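Local coordinates for protein Polyphosphate:AMP phosphotransferase (Pseudomonas aeruginosa PAO1, PDB 3CZP) that uses inorganic polyphosphate as phosphate donor to convert AMP to ADP, and less efficiently GMP to GDP, as a magnesium-dependent homodimer, at residues V44-N49 with L148-W153; Q75-P80 with G104-N109; W91-R96 with G108-Q113; R95-K100 with A343-W348. All blocks are in the same frame, centred on the assembly; numbering follows the deposited sequence.

Contact 1: residues V44-N49 with L148-W153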
# COMPACT_ATOMS: atom_id res chain seq x y z
N VAL A 44 -14.87 -11.37 -1.45
CA VAL A 44 -15.19 -12.29 -2.50
C VAL A 44 -14.09 -12.32 -3.55
O VAL A 44 -13.67 -11.30 -4.00
CB VAL A 44 -16.53 -11.94 -3.17
CG1 VAL A 44 -16.83 -12.94 -4.34
CG2 VAL A 44 -17.59 -12.02 -2.15
N ILE A 45 -13.57 -13.52 -3.84
CA ILE A 45 -12.55 -13.67 -4.84
C ILE A 45 -13.02 -14.61 -5.92
O ILE A 45 -13.49 -15.72 -5.62
CB ILE A 45 -11.21 -14.22 -4.23
CG1 ILE A 45 -10.79 -13.31 -3.09
CG2 ILE A 45 -10.10 -14.46 -5.41
CD1 ILE A 45 -9.67 -13.92 -2.14
N ILE A 46 -12.87 -14.18 -7.16
CA ILE A 46 -13.28 -14.94 -8.33
C ILE A 46 -12.08 -15.14 -9.26
O ILE A 46 -11.51 -14.20 -9.71
CB ILE A 46 -14.43 -14.22 -9.11
CG1 ILE A 46 -15.65 -13.88 -8.20
CG2 ILE A 46 -14.80 -14.99 -10.36
CD1 ILE A 46 -16.69 -12.86 -8.85
N LEU A 47 -11.70 -16.40 -9.45
CA LEU A 47 -10.65 -16.79 -10.42
C LEU A 47 -11.25 -17.20 -11.74
O LEU A 47 -12.26 -17.91 -11.80
CB LEU A 47 -9.78 -17.89 -9.86
CG LEU A 47 -9.25 -17.79 -8.40
CD1 LEU A 47 -8.31 -18.99 -8.10
CD2 LEU A 47 -8.66 -16.42 -8.08
N ILE A 48 -10.60 -16.75 -12.81
CA ILE A 48 -11.07 -16.88 -14.19
C ILE A 48 -9.96 -17.56 -14.93
O ILE A 48 -8.85 -17.04 -14.97
CB ILE A 48 -11.43 -15.47 -14.85
CG1 ILE A 48 -12.51 -14.76 -14.01
CG2 ILE A 48 -11.80 -15.61 -16.31
CD1 ILE A 48 -13.88 -15.47 -13.94
N ASN A 49 -10.26 -18.75 -15.47
CA ASN A 49 -9.32 -19.63 -16.10
C ASN A 49 -9.99 -20.46 -17.20
O ASN A 49 -11.21 -20.41 -17.34
CB ASN A 49 -8.80 -20.59 -15.04
CG ASN A 49 -7.84 -19.91 -14.00
OD1 ASN A 49 -8.25 -19.66 -12.86
ND2 ASN A 49 -6.58 -19.65 -14.41
N LEU A 148 -14.89 -15.92 0.48
CA LEU A 148 -15.71 -16.63 -0.47
C LEU A 148 -15.02 -16.68 -1.83
O LEU A 148 -14.90 -15.68 -2.53
CB LEU A 148 -17.10 -15.97 -0.57
CG LEU A 148 -18.12 -16.62 -1.51
CD1 LEU A 148 -18.54 -18.01 -1.02
CD2 LEU A 148 -19.34 -15.66 -1.73
N LEU A 149 -14.60 -17.88 -2.20
CA LEU A 149 -13.71 -18.12 -3.30
C LEU A 149 -14.39 -18.94 -4.37
O LEU A 149 -14.78 -20.11 -4.17
CB LEU A 149 -12.47 -18.87 -2.82
CG LEU A 149 -11.50 -19.29 -3.94
CD1 LEU A 149 -10.95 -18.08 -4.70
CD2 LEU A 149 -10.35 -20.08 -3.38
N PHE A 150 -14.59 -18.33 -5.51
CA PHE A 150 -15.13 -19.01 -6.68
C PHE A 150 -13.99 -19.27 -7.68
O PHE A 150 -13.17 -18.38 -7.91
CB PHE A 150 -16.14 -18.09 -7.38
CG PHE A 150 -17.38 -17.82 -6.58
CD1 PHE A 150 -18.51 -18.67 -6.70
CD2 PHE A 150 -17.48 -16.68 -5.78
CE1 PHE A 150 -19.67 -18.38 -6.00
CE2 PHE A 150 -18.62 -16.43 -5.07
CZ PHE A 150 -19.71 -17.28 -5.17
N LYS A 151 -13.96 -20.45 -8.31
CA LYS A 151 -13.03 -20.71 -9.42
C LYS A 151 -13.79 -21.22 -10.68
O LYS A 151 -14.44 -22.25 -10.66
CB LYS A 151 -11.95 -21.70 -9.02
CG LYS A 151 -11.30 -21.40 -7.68
CD LYS A 151 -10.19 -22.33 -7.42
CE LYS A 151 -10.57 -23.41 -6.42
NZ LYS A 151 -9.47 -24.24 -6.39
N PHE A 152 -13.65 -20.50 -11.79
CA PHE A 152 -14.37 -20.85 -12.98
C PHE A 152 -13.38 -21.22 -14.04
O PHE A 152 -12.44 -20.47 -14.35
CB PHE A 152 -15.29 -19.72 -13.47
CG PHE A 152 -16.40 -19.40 -12.56
CD1 PHE A 152 -17.56 -20.17 -12.52
CD2 PHE A 152 -16.33 -18.27 -11.74
CE1 PHE A 152 -18.59 -19.82 -11.65
CE2 PHE A 152 -17.39 -17.91 -10.91
CZ PHE A 152 -18.48 -18.68 -10.85
N TRP A 153 -13.62 -22.39 -14.60
CA TRP A 153 -12.92 -22.87 -15.77
C TRP A 153 -13.86 -22.87 -16.97
O TRP A 153 -14.78 -23.67 -17.07
CB TRP A 153 -12.40 -24.30 -15.50
CG TRP A 153 -11.71 -24.93 -16.72
CD1 TRP A 153 -12.32 -25.43 -17.81
CD2 TRP A 153 -10.32 -25.12 -16.91
NE1 TRP A 153 -11.38 -25.88 -18.72
CE2 TRP A 153 -10.15 -25.71 -18.17
CE3 TRP A 153 -9.19 -24.83 -16.15
CZ2 TRP A 153 -8.91 -26.08 -18.64
CZ3 TRP A 153 -7.95 -25.18 -16.65
CH2 TRP A 153 -7.82 -25.78 -17.86

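Contact 2: residues Q75-P80 with G104-N109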
# COMPACT_ATOMS: atom_id res chain seq x y z
N GLN A 75 -8.19 -7.75 -11.81
CA GLN A 75 -6.73 -7.78 -11.94
C GLN A 75 -6.27 -8.81 -12.96
O GLN A 75 -6.94 -9.80 -13.17
CB GLN A 75 -6.09 -8.23 -10.63
CG GLN A 75 -6.58 -7.58 -9.36
CD GLN A 75 -6.04 -6.22 -9.15
OE1 GLN A 75 -5.12 -5.79 -9.84
NE2 GLN A 75 -6.58 -5.52 -8.16
N SER A 76 -5.12 -8.54 -13.59
CA SER A 76 -4.31 -9.61 -14.17
C SER A 76 -2.87 -9.52 -13.69
O SER A 76 -2.40 -8.44 -13.31
CB SER A 76 -4.40 -9.64 -15.68
OG SER A 76 -3.58 -10.70 -16.15
N PHE A 77 -2.18 -10.67 -13.64
CA PHE A 77 -0.90 -10.80 -12.94
C PHE A 77 0.28 -11.30 -13.79
O PHE A 77 1.37 -11.66 -13.22
CB PHE A 77 -1.03 -11.72 -11.72
CG PHE A 77 -1.95 -11.21 -10.64
CD1 PHE A 77 -3.27 -11.60 -10.60
CD2 PHE A 77 -1.45 -10.43 -9.62
CE1 PHE A 77 -4.09 -11.22 -9.62
CE2 PHE A 77 -2.31 -9.99 -8.58
CZ PHE A 77 -3.63 -10.38 -8.58
N LEU A 78 0.12 -11.28 -15.10
CA LEU A 78 1.20 -11.78 -15.96
C LEU A 78 2.07 -10.66 -16.63
O LEU A 78 2.58 -10.84 -17.74
CB LEU A 78 0.64 -12.73 -17.05
CG LEU A 78 -0.45 -13.77 -16.67
CD1 LEU A 78 -0.92 -14.56 -17.92
CD2 LEU A 78 -0.01 -14.73 -15.51
N ARG A 79 2.18 -9.50 -15.98
CA ARG A 79 3.18 -8.48 -16.32
C ARG A 79 3.61 -7.87 -15.02
O ARG A 79 3.14 -6.80 -14.64
CB ARG A 79 2.61 -7.40 -17.21
CG ARG A 79 2.39 -7.85 -18.65
CD ARG A 79 2.33 -6.66 -19.59
NE ARG A 79 2.79 -6.96 -20.96
CZ ARG A 79 2.01 -7.46 -21.93
NH1 ARG A 79 0.73 -7.73 -21.69
NH2 ARG A 79 2.52 -7.66 -23.16
N PRO A 80 4.51 -8.56 -14.32
CA PRO A 80 4.92 -8.11 -13.02
C PRO A 80 5.78 -6.86 -13.10
O PRO A 80 6.54 -6.70 -14.06
CB PRO A 80 5.75 -9.27 -12.50
CG PRO A 80 6.14 -10.02 -13.63
CD PRO A 80 5.26 -9.74 -14.77
N GLY A 104 -12.92 -9.08 -5.86
CA GLY A 104 -11.75 -9.03 -6.72
C GLY A 104 -11.86 -10.15 -7.71
O GLY A 104 -12.19 -11.29 -7.34
N ILE A 105 -11.60 -9.85 -8.98
CA ILE A 105 -11.66 -10.88 -10.04
C ILE A 105 -10.25 -10.98 -10.69
O ILE A 105 -9.71 -9.98 -11.16
CB ILE A 105 -12.68 -10.54 -11.15
CG1 ILE A 105 -14.09 -10.31 -10.56
CG2 ILE A 105 -12.61 -11.66 -12.30
CD1 ILE A 105 -15.18 -10.01 -11.59
N PHE A 106 -9.67 -12.16 -10.62
CA PHE A 106 -8.28 -12.42 -10.99
C PHE A 106 -8.18 -13.23 -12.27
O PHE A 106 -8.43 -14.44 -12.28
CB PHE A 106 -7.57 -13.21 -9.88
CG PHE A 106 -7.40 -12.44 -8.57
CD1 PHE A 106 -7.81 -11.12 -8.43
CD2 PHE A 106 -6.80 -13.05 -7.49
CE1 PHE A 106 -7.63 -10.44 -7.18
CE2 PHE A 106 -6.60 -12.35 -6.28
CZ PHE A 106 -6.99 -11.08 -6.14
N PHE A 107 -7.68 -12.58 -13.30
CA PHE A 107 -7.18 -13.24 -14.46
C PHE A 107 -5.67 -13.51 -14.20
O PHE A 107 -5.04 -12.95 -13.24
CB PHE A 107 -7.24 -12.35 -15.71
CG PHE A 107 -8.65 -12.06 -16.25
CD1 PHE A 107 -9.16 -12.79 -17.31
CD2 PHE A 107 -9.34 -10.96 -15.82
CE1 PHE A 107 -10.44 -12.48 -17.83
CE2 PHE A 107 -10.58 -10.64 -16.35
CZ PHE A 107 -11.12 -11.42 -17.37
N GLY A 108 -5.06 -14.30 -15.05
CA GLY A 108 -3.60 -14.55 -14.96
C GLY A 108 -3.16 -14.87 -13.54
O GLY A 108 -2.11 -14.35 -13.08
N ASN A 109 -3.92 -15.71 -12.84
CA ASN A 109 -3.73 -15.90 -11.42
C ASN A 109 -2.65 -17.02 -11.25
O ASN A 109 -1.93 -17.35 -12.18
CB ASN A 109 -5.09 -16.21 -10.78
CG ASN A 109 -5.81 -17.33 -11.51
OD1 ASN A 109 -5.26 -18.42 -11.72
ND2 ASN A 109 -7.01 -17.06 -11.93

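Contact 3: residues W91-R96 with G108-Q113. With ACT (acetate ion), chain F.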
# COMPACT_ATOMS: atom_id res chain seq x y z
N TRP A 91 3.72 -12.75 -3.11
CA TRP A 91 3.54 -11.38 -2.63
C TRP A 91 2.57 -10.58 -3.50
O TRP A 91 1.74 -9.84 -3.01
CB TRP A 91 4.91 -10.71 -2.57
CG TRP A 91 4.91 -9.32 -2.01
CD1 TRP A 91 4.99 -8.95 -0.67
CD2 TRP A 91 4.88 -8.11 -2.76
NE1 TRP A 91 4.97 -7.58 -0.57
CE2 TRP A 91 4.92 -7.05 -1.84
CE3 TRP A 91 4.92 -7.83 -4.11
CZ2 TRP A 91 4.94 -5.71 -2.25
CZ3 TRP A 91 4.91 -6.52 -4.52
CH2 TRP A 91 4.92 -5.48 -3.61
N ARG A 92 2.72 -10.67 -4.81
CA ARG A 92 1.92 -9.88 -5.69
C ARG A 92 0.45 -10.21 -5.64
O ARG A 92 -0.40 -9.35 -5.98
CB ARG A 92 2.37 -10.10 -7.11
CG ARG A 92 2.10 -11.45 -7.61
CD ARG A 92 2.64 -11.59 -9.04
NE ARG A 92 4.08 -11.80 -8.95
CZ ARG A 92 4.87 -12.06 -9.98
NH1 ARG A 92 4.38 -12.14 -11.22
NH2 ARG A 92 6.15 -12.30 -9.76
N PHE A 93 0.11 -11.46 -5.31
CA PHE A 93 -1.30 -11.81 -5.11
C PHE A 93 -1.80 -11.25 -3.78
O PHE A 93 -2.92 -10.67 -3.66
CB PHE A 93 -1.46 -13.33 -5.14
CG PHE A 93 -1.03 -13.94 -6.43
CD1 PHE A 93 -1.61 -13.53 -7.62
CD2 PHE A 93 -0.06 -14.90 -6.47
CE1 PHE A 93 -1.21 -14.05 -8.81
CE2 PHE A 93 0.33 -15.45 -7.69
CZ PHE A 93 -0.26 -14.99 -8.84
N TRP A 94 -1.01 -11.38 -2.75
CA TRP A 94 -1.42 -10.81 -1.42
C TRP A 94 -1.69 -9.32 -1.51
O TRP A 94 -2.66 -8.79 -0.93
CB TRP A 94 -0.31 -11.03 -0.36
CG TRP A 94 -0.19 -12.46 0.19
CD1 TRP A 94 0.64 -13.43 -0.25
CD2 TRP A 94 -0.94 -13.02 1.26
NE1 TRP A 94 0.43 -14.59 0.48
CE2 TRP A 94 -0.55 -14.37 1.40
CE3 TRP A 94 -1.95 -12.54 2.08
CZ2 TRP A 94 -1.08 -15.22 2.39
CZ3 TRP A 94 -2.48 -13.40 3.07
CH2 TRP A 94 -2.03 -14.71 3.20
N ARG A 95 -0.87 -8.63 -2.30
CA ARG A 95 -0.95 -7.21 -2.48
C ARG A 95 -2.31 -6.79 -3.06
O ARG A 95 -2.82 -5.68 -2.75
CB ARG A 95 0.22 -6.69 -3.35
CG ARG A 95 0.04 -5.28 -3.75
CD ARG A 95 1.23 -4.45 -3.94
NE ARG A 95 1.77 -4.56 -5.26
CZ ARG A 95 2.65 -3.72 -5.77
NH1 ARG A 95 3.05 -2.64 -5.12
NH2 ARG A 95 3.10 -3.93 -6.98
N ARG A 96 -2.92 -7.65 -3.88
CA ARG A 96 -4.20 -7.31 -4.56
C ARG A 96 -5.42 -7.98 -4.00
O ARG A 96 -6.52 -7.86 -4.58
CB ARG A 96 -4.17 -7.62 -6.06
CG ARG A 96 -3.04 -7.02 -6.86
CD ARG A 96 -2.92 -5.56 -6.62
NE ARG A 96 -1.75 -5.05 -7.38
CZ ARG A 96 -1.23 -3.81 -7.28
NH1 ARG A 96 -1.72 -2.89 -6.43
NH2 ARG A 96 -0.19 -3.47 -8.08
N GLY A 108 -5.06 -14.30 -15.05
CA GLY A 108 -3.60 -14.55 -14.96
C GLY A 108 -3.16 -14.87 -13.54
O GLY A 108 -2.11 -14.35 -13.08
N ASN A 109 -3.92 -15.71 -12.84
CA ASN A 109 -3.73 -15.90 -11.42
C ASN A 109 -2.65 -17.02 -11.25
O ASN A 109 -1.93 -17.35 -12.18
CB ASN A 109 -5.09 -16.21 -10.78
CG ASN A 109 -5.81 -17.33 -11.51
OD1 ASN A 109 -5.26 -18.42 -11.72
ND2 ASN A 109 -7.01 -17.06 -11.93
N TRP A 110 -2.57 -17.62 -10.09
CA TRP A 110 -1.58 -18.66 -9.84
C TRP A 110 -1.74 -19.91 -10.77
O TRP A 110 -0.77 -20.48 -11.21
CB TRP A 110 -1.57 -19.00 -8.35
CG TRP A 110 -2.89 -19.07 -7.66
CD1 TRP A 110 -3.63 -20.18 -7.47
CD2 TRP A 110 -3.63 -17.98 -7.07
NE1 TRP A 110 -4.75 -19.87 -6.77
CE2 TRP A 110 -4.79 -18.53 -6.52
CE3 TRP A 110 -3.41 -16.59 -6.95
CZ2 TRP A 110 -5.73 -17.75 -5.82
CZ3 TRP A 110 -4.36 -15.82 -6.29
CH2 TRP A 110 -5.50 -16.41 -5.74
N TYR A 111 -2.96 -20.28 -11.13
CA TYR A 111 -3.23 -21.36 -12.07
C TYR A 111 -2.74 -21.12 -13.48
O TYR A 111 -2.12 -22.00 -14.07
CB TYR A 111 -4.71 -21.67 -12.08
CG TYR A 111 -5.18 -22.16 -10.76
CD1 TYR A 111 -4.70 -23.36 -10.24
CD2 TYR A 111 -6.06 -21.44 -10.01
CE1 TYR A 111 -5.10 -23.83 -9.02
CE2 TYR A 111 -6.46 -21.89 -8.78
CZ TYR A 111 -6.00 -23.13 -8.30
OH TYR A 111 -6.41 -23.62 -7.04
N SER A 112 -2.98 -19.93 -14.02
CA SER A 112 -2.45 -19.56 -15.33
C SER A 112 -0.94 -19.66 -15.29
O SER A 112 -0.33 -20.19 -16.19
CB SER A 112 -2.85 -18.14 -15.74
OG SER A 112 -4.17 -17.83 -15.34
N GLN A 113 -0.33 -19.13 -14.24
CA GLN A 113 1.11 -19.21 -14.11
C GLN A 113 1.65 -20.65 -14.17
O GLN A 113 2.50 -20.94 -15.03
CB GLN A 113 1.55 -18.52 -12.82
CG GLN A 113 1.32 -16.97 -12.81
CD GLN A 113 1.99 -16.31 -11.62
OE1 GLN A 113 2.10 -16.92 -10.56
NE2 GLN A 113 2.40 -15.05 -11.79
C ACT F . 0.88 0.30 -6.88
O ACT F . -0.01 -0.42 -7.33
OXT ACT F . 1.77 0.56 -7.70
CH3 ACT F . 0.88 0.80 -5.47

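Contact 4: residues R95-K100 with A343-W348. With ACT (acetate ion), chain F.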
# COMPACT_ATOMS: atom_id res chain seq x y z
N ARG A 95 -0.87 -8.63 -2.30
CA ARG A 95 -0.95 -7.21 -2.48
C ARG A 95 -2.31 -6.79 -3.06
O ARG A 95 -2.82 -5.68 -2.75
CB ARG A 95 0.22 -6.69 -3.35
CG ARG A 95 0.04 -5.28 -3.75
CD ARG A 95 1.23 -4.45 -3.94
NE ARG A 95 1.77 -4.56 -5.26
CZ ARG A 95 2.65 -3.72 -5.77
NH1 ARG A 95 3.05 -2.64 -5.12
NH2 ARG A 95 3.10 -3.93 -6.98
N ARG A 96 -2.92 -7.65 -3.88
CA ARG A 96 -4.20 -7.31 -4.56
C ARG A 96 -5.42 -7.98 -4.00
O ARG A 96 -6.52 -7.86 -4.58
CB ARG A 96 -4.17 -7.62 -6.06
CG ARG A 96 -3.04 -7.02 -6.86
CD ARG A 96 -2.92 -5.56 -6.62
NE ARG A 96 -1.75 -5.05 -7.38
CZ ARG A 96 -1.23 -3.81 -7.28
NH1 ARG A 96 -1.72 -2.89 -6.43
NH2 ARG A 96 -0.19 -3.47 -8.08
N LEU A 97 -5.32 -8.61 -2.84
CA LEU A 97 -6.51 -9.21 -2.27
C LEU A 97 -7.55 -8.11 -2.00
O LEU A 97 -7.18 -7.03 -1.55
CB LEU A 97 -6.18 -10.06 -1.06
CG LEU A 97 -5.28 -11.27 -1.29
CD1 LEU A 97 -5.04 -11.92 0.04
CD2 LEU A 97 -5.82 -12.35 -2.28
N PRO A 98 -8.87 -8.38 -2.29
CA PRO A 98 -9.87 -7.35 -2.01
C PRO A 98 -10.24 -7.40 -0.55
O PRO A 98 -10.27 -8.47 0.02
CB PRO A 98 -11.07 -7.79 -2.83
CG PRO A 98 -10.87 -9.28 -2.99
CD PRO A 98 -9.48 -9.62 -2.78
N PRO A 99 -10.50 -6.26 0.07
CA PRO A 99 -10.90 -6.19 1.46
C PRO A 99 -12.31 -6.76 1.71
O PRO A 99 -13.14 -6.90 0.80
CB PRO A 99 -10.85 -4.68 1.76
CG PRO A 99 -10.83 -3.99 0.40
CD PRO A 99 -10.40 -4.96 -0.61
N LYS A 100 -12.61 -7.04 2.94
CA LYS A 100 -13.95 -7.41 3.31
C LYS A 100 -14.97 -6.48 2.74
O LYS A 100 -14.77 -5.23 2.74
CB LYS A 100 -14.06 -7.43 4.84
CG LYS A 100 -13.21 -8.50 5.46
CD LYS A 100 -13.25 -8.39 6.99
CE LYS A 100 -12.30 -9.36 7.65
NZ LYS A 100 -12.37 -9.20 9.12
N ALA A 343 -9.24 -5.66 7.66
CA ALA A 343 -10.10 -5.94 6.50
C ALA A 343 -9.51 -7.05 5.64
O ALA A 343 -10.09 -7.41 4.62
CB ALA A 343 -10.28 -4.69 5.67
N GLN A 344 -8.36 -7.61 6.05
CA GLN A 344 -7.62 -8.60 5.21
C GLN A 344 -7.29 -9.85 6.04
O GLN A 344 -7.40 -9.83 7.26
CB GLN A 344 -6.37 -7.95 4.73
CG GLN A 344 -6.59 -6.79 3.85
CD GLN A 344 -6.92 -7.22 2.41
OE1 GLN A 344 -6.79 -8.40 2.07
NE2 GLN A 344 -7.35 -6.31 1.60
N PRO A 345 -6.94 -10.97 5.40
CA PRO A 345 -6.54 -12.13 6.16
C PRO A 345 -5.24 -11.89 6.95
O PRO A 345 -4.41 -11.08 6.55
CB PRO A 345 -6.26 -13.18 5.09
CG PRO A 345 -6.08 -12.44 3.92
CD PRO A 345 -6.91 -11.26 3.97
N TYR A 346 -5.12 -12.59 8.06
CA TYR A 346 -4.02 -12.40 9.02
C TYR A 346 -2.62 -12.12 8.43
O TYR A 346 -2.00 -11.11 8.80
CB TYR A 346 -3.94 -13.61 9.95
CG TYR A 346 -2.89 -13.49 11.02
CD1 TYR A 346 -2.99 -12.52 12.04
CD2 TYR A 346 -1.80 -14.34 11.05
CE1 TYR A 346 -1.99 -12.39 13.04
CE2 TYR A 346 -0.83 -14.23 12.06
CZ TYR A 346 -0.94 -13.27 13.05
OH TYR A 346 0.05 -13.18 14.02
N LEU A 347 -2.11 -12.96 7.52
CA LEU A 347 -0.70 -12.78 7.05
C LEU A 347 -0.49 -11.61 6.13
O LEU A 347 0.64 -11.26 5.84
CB LEU A 347 -0.17 -14.05 6.38
CG LEU A 347 0.02 -15.20 7.40
CD1 LEU A 347 0.29 -16.53 6.73
CD2 LEU A 347 1.09 -14.77 8.54
N TRP A 348 -1.57 -11.06 5.57
CA TRP A 348 -1.49 -9.88 4.71
C TRP A 348 -0.64 -8.75 5.30
O TRP A 348 0.18 -8.12 4.60
CB TRP A 348 -2.92 -9.41 4.38
CG TRP A 348 -3.02 -8.29 3.39
CD1 TRP A 348 -3.22 -8.38 2.03
CD2 TRP A 348 -3.04 -6.90 3.70
NE1 TRP A 348 -3.28 -7.13 1.47
CE2 TRP A 348 -3.20 -6.20 2.47
CE3 TRP A 348 -2.94 -6.17 4.89
CZ2 TRP A 348 -3.25 -4.80 2.41
CZ3 TRP A 348 -3.04 -4.77 4.82
CH2 TRP A 348 -3.17 -4.11 3.59
C ACT F . 0.88 0.30 -6.88
O ACT F . -0.01 -0.42 -7.33
OXT ACT F . 1.77 0.56 -7.70
CH3 ACT F . 0.88 0.80 -5.47
O HOH W 1 -4.76 -5.86 -0.86
O HOH W 2 -8.99 -10.11 1.56
O HOH W 3 -9.47 -10.24 9.68

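Contact 1: residues V44-N49 with L148-W153
The shortest polar link between the two strands runs from F150 N to I45 O, 2.8 Å. Four more backbone bonds extend the ladder: I45 N to L148 O, L47 N to F150 O, F152 N to L47 O, and N49 N to F152 O, the last the most bent, with an N-H...O angle of 139°. The strand directions differ by 13°, so the pairing is parallel. I45 O also receives a CA-H...O contact from L149 CA at 3.3 Å.

On the face of F150 and F152, V44 CG1 and I46 CG2 each reach past the register partner to the edge of the ring two residues beyond it: V44 CG1 lies 4.0 Å from F150 CE2, and I46 CG2 comes within 3.9 Å of F152 CD2 in the ring plane. Helix 218-238 packs over this face. On the other, L149 CD1 touches I45 CG2 at 3.8 Å, while the aliphatic part of K151 runs beside L47 CD1. K151 NZ forms a salt bridge with E139 and hydrogen bonds with T203 O and Y111 OH; N49 OD1 accepts from N109 ND2. These are neighbouring central strands, first and fourth in sequence, of the 2-3-1-4-5 parallel sheet of a P-loop NTPase-like fold.

Contact 2: residues Q75-P80 with G104-N109
Two backbone hydrogen bonds join the strand ends: Q75 N gives to I105 O at 2.8 Å, and F107 N gives to Q75 O at 2.9 Å. Q75 thus uses both its N and its O on residues that flank F106, the pattern of parallel pairing. A CA-H...O contact, S76 CA to F107 O, follows.

The aromatic component is a T-shaped pair. F77 directs its edge at the face of F106, with planes 78° apart, and CE1 stands 3.7 Å from F106 CG, displaced toward the rim of that ring. Q75 supplies apolar contact from its methylene groups: chi1 (-47°) sets CG beside F106, 3.7 Å from CE1.

Past the strands the contacts are with main chain. The positive phi of G108 (47°) turns the backbone so that its CA comes beside L78, and L78 CD2 and F77 CB each lie 3.2 Å from G108 O. G108 O and F77 N are buried here without a polar partner in the model. Within the second segment N109 ND2 donates to F106 O at 3.0 Å, from above the carbonyl plane. This is the edge strand 72-76 paired with strand 103-107, where the parallel sheet gives way to the N-cap of helix 110-119.

Contact 3: residues W91-R96 with G108-Q113
An aromatic cluster joins helix 91-96 to the N-terminal turn of helix 110-119, with F93 at its centre. W110 presents its edge to one face of the F93 ring: CE3 sits 3.5 Å above the plane over the ring centre, and the planes meet at 81°, a T-shaped pair. The opposite face is covered by R92 CG of the same helix, 4.1 Å above it. W110 attains this approach with CG between its backbone N and carbonyl carbon (chi1 41°), which swings the indole toward F93, while its NE1 bonds to E139.

The Q113 side chain points back against that of F93 and meets the rim of its ring, OE1 in the ring plane and 3.5 Å from CZ. Its NE2 also stands near R92 NH1, 3.6 Å away, without a hydrogen bond. F93 further meets F77 edge-to-face, so the cluster continues toward the loop beyond strand 72-76.

Away from F93, R96 NH1 and NH2 both donate to one acetate oxygen. At the start of the second helix, against which the F93 cluster packs, S112 OG accepts from N109 N at 3.3 Å while N109 OD1 turns to Y111 N; both bonds are weak. N109, at the N-cap, and S112 form a capping box.

Contact 4: residues R95-K100 with A343-W348
K100 N and A343 O form the direct backbone link, 3.1 Å long with an N-H...O angle of 159°; the donor lies in the carbonyl plane, on a lone pair. The second direct bond comes from a side chain: Q344 NE2 donates to L97 O at 3.2 Å, approaching from above the carbonyl plane. Apolar contacts accompany both. P99 CB meets A343 CB at 4.0 Å, and L97 CD1 lies 4.1 Å from P345 CG. The lysine chain lies along the A343 carbonyl, K100 CG passing 3.4 Å from A343 O.

Three waters extend this shell. One accepts from W348 NE1 and lies within hydrogen-bonding distance of both R95 O and L97 O. Another donates to P98 O at 2.6 Å and to Q344 OE1, so both ends of the Q344 amide have partners on the 95-100 side, one direct and one through water. A third accepts from K100 NZ and lies near Q344 O; NZ also donates to R342 O.

Further out, the bend of the Q344 chain at chi2 (-80°) turns its amide back toward L97, while CG rests 3.5 Å above the W348 ring, over its centre. The type I turn from P345 to W348, closed by W348 N to P345 O, carries the indole whose face Q344 CG covers. L142 of helix 125-144 touches both L97 and P345. The segments come from different PPK2 regions, and the mix of two direct bonds, water bridges and apolar contacts suggests a partly hydrated interface, polar and apolar at once.

Contacts 1 and 2 belong to the same parallel sheet, contact 1 between inner strands and contact 2 at its edge; backbone bonds between strands 44-50 and 103-107 connect them. Contact 2 has two backbone bonds against five, because its segments soon run out of the strands, and aromatic packing takes over there. Contact 3, also buried, shares G108 and N109 with contact 2 and relies on ring and apolar packing between helices; N109 ties it to N49 of contact 1. Contact 4 departs from the same helix as contact 3 but faces the second PPK2 region. Only partly buried, it is the contact whose segments are bridged by waters, alongside two direct hydrogen bonds.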